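Local coordinates for protein probable enoyl-CoA hydratase/isomerase (Pseudomonas aeruginosa PAO1, PDB 5YLO) that probably shifts the double bond of unsaturated enoyl-CoA thioesters as a Delta3,Delta2-enoyl-CoA isomerase of the crotonase family in fatty acid breakdown, at residues N27-D30 and I31-E35; E174-G178 and A179-G183. All blocks are in the same frame, centred on the assembly; numbering follows the deposited sequence.

Interaction 1 of 2, residues N27-D30 and I31-E35; sequences NALD and IPTLE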
# COMPACT_ATOMS: atom_id res chain seq x y z
N ASN A 27 -13.27 18.94 21.89
CA ASN A 27 -12.58 19.60 20.77
C ASN A 27 -13.32 19.37 19.45
O ASN A 27 -12.70 19.15 18.41
CB ASN A 27 -11.13 19.14 20.67
CG ASN A 27 -10.34 19.43 21.93
OD1 ASN A 27 -9.86 20.55 22.13
ND2 ASN A 27 -10.22 18.44 22.80
N ALA A 28 -14.65 19.43 19.50
CA ALA A 28 -15.45 19.25 18.30
C ALA A 28 -15.14 20.33 17.28
O ALA A 28 -14.93 21.49 17.62
CB ALA A 28 -16.94 19.27 18.66
N LEU A 29 -15.10 19.93 16.01
CA LEU A 29 -14.73 20.84 14.93
C LEU A 29 -15.93 21.69 14.53
O LEU A 29 -16.98 21.16 14.13
CB LEU A 29 -14.21 20.04 13.73
CG LEU A 29 -12.89 19.30 13.91
CD1 LEU A 29 -12.59 18.39 12.72
CD2 LEU A 29 -11.75 20.27 14.15
N ASP A 30 -15.78 23.01 14.62
CA ASP A 30 -16.75 23.95 14.09
C ASP A 30 -16.03 24.94 13.20
O ASP A 30 -14.79 24.96 13.13
CB ASP A 30 -17.52 24.67 15.21
CG ASP A 30 -16.61 25.31 16.24
OD1 ASP A 30 -15.39 25.37 16.03
OD2 ASP A 30 -17.14 25.77 17.28
N ILE A 31 -16.80 25.78 12.51
CA ILE A 31 -16.21 26.73 11.57
C ILE A 31 -15.17 27.62 12.24
O ILE A 31 -14.09 27.81 11.65
CB ILE A 31 -17.31 27.51 10.83
CG1 ILE A 31 -18.25 26.54 10.12
CG2 ILE A 31 -16.70 28.43 9.79
CD1 ILE A 31 -19.21 27.18 9.14
N PRO A 32 -15.39 28.17 13.45
CA PRO A 32 -14.31 28.96 14.06
C PRO A 32 -13.02 28.18 14.26
O PRO A 32 -11.94 28.71 14.02
CB PRO A 32 -14.91 29.41 15.39
CG PRO A 32 -16.36 29.42 15.16
CD PRO A 32 -16.63 28.25 14.25
N THR A 33 -13.11 26.92 14.71
CA THR A 33 -11.92 26.10 14.87
C THR A 33 -11.29 25.80 13.52
O THR A 33 -10.07 25.95 13.34
CB THR A 33 -12.27 24.81 15.61
OG1 THR A 33 -13.19 25.09 16.67
CG2 THR A 33 -11.02 24.17 16.19
N LEU A 34 -12.10 25.37 12.55
CA LEU A 34 -11.60 25.08 11.21
C LEU A 34 -10.83 26.27 10.65
O LEU A 34 -9.68 26.13 10.22
CB LEU A 34 -12.75 24.69 10.29
CG LEU A 34 -13.54 23.43 10.64
CD1 LEU A 34 -14.73 23.26 9.71
CD2 LEU A 34 -12.65 22.20 10.59
N GLU A 35 -11.45 27.45 10.68
CA GLU A 35 -10.82 28.63 10.09
C GLU A 35 -9.57 29.06 10.85
O GLU A 35 -8.58 29.47 10.24
CB GLU A 35 -11.83 29.79 10.03
CG GLU A 35 -12.95 29.60 9.03
CD GLU A 35 -13.71 30.88 8.76
OE1 GLU A 35 -14.90 30.96 9.13
OE2 GLU A 35 -13.12 31.82 8.19

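Interaction 2 of 2, residues E174-G178 and A179-G183; sequences ERALG and AGLVG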
# COMPACT_ATOMS: atom_id res chain seq x y z
N GLU A 174 -3.43 0.27 20.46
CA GLU A 174 -2.66 -0.90 20.07
C GLU A 174 -3.09 -1.42 18.71
O GLU A 174 -2.24 -1.72 17.86
CB GLU A 174 -2.80 -2.00 21.13
CG GLU A 174 -1.67 -2.05 22.12
CD GLU A 174 -1.71 -3.30 22.98
OE1 GLU A 174 -0.94 -3.39 23.95
OE2 GLU A 174 -2.53 -4.20 22.67
N ARG A 175 -4.40 -1.53 18.48
CA ARG A 175 -4.87 -2.02 17.19
C ARG A 175 -4.55 -1.03 16.07
O ARG A 175 -4.16 -1.44 14.97
CB ARG A 175 -6.37 -2.30 17.24
CG ARG A 175 -6.91 -2.90 15.95
CD ARG A 175 -8.39 -3.24 16.04
NE ARG A 175 -8.84 -3.93 14.83
CZ ARG A 175 -10.09 -4.32 14.63
NH1 ARG A 175 -11.02 -4.10 15.55
NH2 ARG A 175 -10.42 -4.94 13.50
N ALA A 176 -4.69 0.27 16.35
CA ALA A 176 -4.31 1.27 15.37
C ALA A 176 -2.82 1.20 15.06
O ALA A 176 -2.41 1.35 13.90
CB ALA A 176 -4.69 2.67 15.87
N LEU A 177 -2.00 0.96 16.08
CA LEU A 177 -0.57 0.81 15.88
C LEU A 177 -0.26 -0.40 15.00
O LEU A 177 0.56 -0.31 14.08
CB LEU A 177 0.14 0.69 17.23
CG LEU A 177 1.67 0.75 17.34
CD1 LEU A 177 2.30 -0.61 17.14
CD2 LEU A 177 2.23 1.77 16.36
N GLY A 178 -0.91 -1.53 15.27
CA GLY A 178 -0.62 -2.74 14.52
C GLY A 178 -1.12 -2.70 13.09
O GLY A 178 -0.53 -3.33 12.20
N ALA A 179 -2.20 -1.96 12.83
CA ALA A 179 -2.76 -1.85 11.49
C ALA A 179 -2.08 -0.78 10.66
O ALA A 179 -2.35 -0.69 9.45
CB ALA A 179 -4.26 -1.57 11.56
N GLY A 180 -1.21 0.04 11.25
CA GLY A 180 -0.56 1.12 10.55
C GLY A 180 -1.28 2.45 10.62
O GLY A 180 -0.90 3.38 9.90
N LEU A 181 -2.31 2.57 11.46
CA LEU A 181 -3.04 3.83 11.56
C LEU A 181 -2.18 4.91 12.22
O LEU A 181 -2.16 6.06 11.75
CB LEU A 181 -4.33 3.61 12.34
CG LEU A 181 -5.39 4.71 12.30
CD1 LEU A 181 -5.77 5.03 10.86
CD2 LEU A 181 -6.61 4.28 13.09
N VAL A 182 -1.48 4.57 13.29
CA VAL A 182 -0.53 5.47 13.93
C VAL A 182 0.84 4.82 13.89
O VAL A 182 0.97 3.60 13.76
CB VAL A 182 -0.94 5.81 15.39
CG1 VAL A 182 -2.36 6.33 15.43
CG2 VAL A 182 -0.78 4.59 16.29
N GLY A 183 1.87 5.65 13.98
CA GLY A 183 3.23 5.16 13.86
C GLY A 183 3.87 4.79 15.19
O GLY A 183 4.84 4.03 15.22

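Interaction 1 of 2, residues N27-D30 and I31-E35
OD1 of D30, the residue at the N-cap of helix 31-46, receives the capping bond from the backbone N of T33, 3.1 Å away at an N-H...O angle of 156°; the donor meets this oxygen on its anti side and well out of the carboxylate plane. OG1 of T33 sits implausibly close to OD1 of D30, so this second hydrogen bond is doubtful in its detail. What sets the carboxylate over the first turn is its torsion: CG of D30 sits in the crowded position between the backbone N and the carbonyl carbon (chi1 52°). On the same turn P32, which has no N-H to offer at this early position, lays its ring atom CD 3.6 Å from CG of D30, the two side chains crossing at about a right angle. The main chain then takes over, with the N-H of L34 pointing almost straight at O of D30 over 2.8 Å, the first bond of the regular helical ladder. CG of L34 also lies 3.2 Å from that same O of D30, and CD2 of L34 reaches CB of L29 at 4.1 Å. The case illustrates an N-cap tied into its surroundings: OD2 of D30 forms a salt bridge with R22, whose NH2 also binds O of A28, an arrangement that would be expected to keep the carboxylate ionised. Upstream, L29 shares backbone bonds with G65 and D67, in the loop region after strand 52-56 that in crotonase relatives contributes to the oxyanion hole. E70 of helix 68-76 accepts from N of I31, L34 sinks against helix 85-97, and L29 leans on strand 15-20.

Interaction 2 of 2, residues E174-G178 and A179-G183
Helix 173-179 ends in a Schellman motif, in which G180 turns to positive phi (92°) and the chain folds back on the last turn. N of L181 bonds to O of A176 at 2.7 Å. N of G180 makes a weak bond to O of L177, 3.4 Å long. One step earlier the last regular helical bond survives, N of A179 to O of R175 at 2.9 Å. The carbonyl of A176 is shared, since N of V182 adds a second, weak bond to it. Side chains complete the motif in the classical way, with an apolar pair joining the last turn to the residue just past the glycine: CB of A176 lies 3.7 Å from CB of L181. With CG of L181 anti to the backbone N (chi1 -167°) and chi2 at 56°, CD2 of L181 comes 3.7 Å from CB of A176. A second apolar pair follows, CG2 of V182 meeting CB of L177 at 4.1 Å, and the branch CD2 of L177 bends round to lie 3.4 Å from O of V182. The guanidinium group of R175 turns to partners outside the motif, with NH1 in a salt bridge to E169, and makes a cation-pi interaction with W171. A176, L181 and V182 all press on F133 of strand 132-134; L181 also reaches helix 146-156, and V182 abuts strand 124-128, beside which the chain enters strand 184-186.

Overall arrangement
Read from the N terminus, the chain lays down strands 7-12 and 15-20 and then meets interaction 1, where a loop becomes helix 31-46; much later, interaction 2 takes it out of helix 173-179 and up to strand 184-186. The two are in series, neither nested nor crossed, on opposite sides of the chain's centre, with centres 26 Å apart and nearest atoms about 15 Å apart. Together they illustrate helix starting and helix stopping within one crotonase fold. Residues 27-35 tie strand 15-20 to helices 68-76 and 85-97, whereas residues 174-183 carry the chain to the far edge of the six-stranded sheet, where strand 184-186 joins strand 124-128.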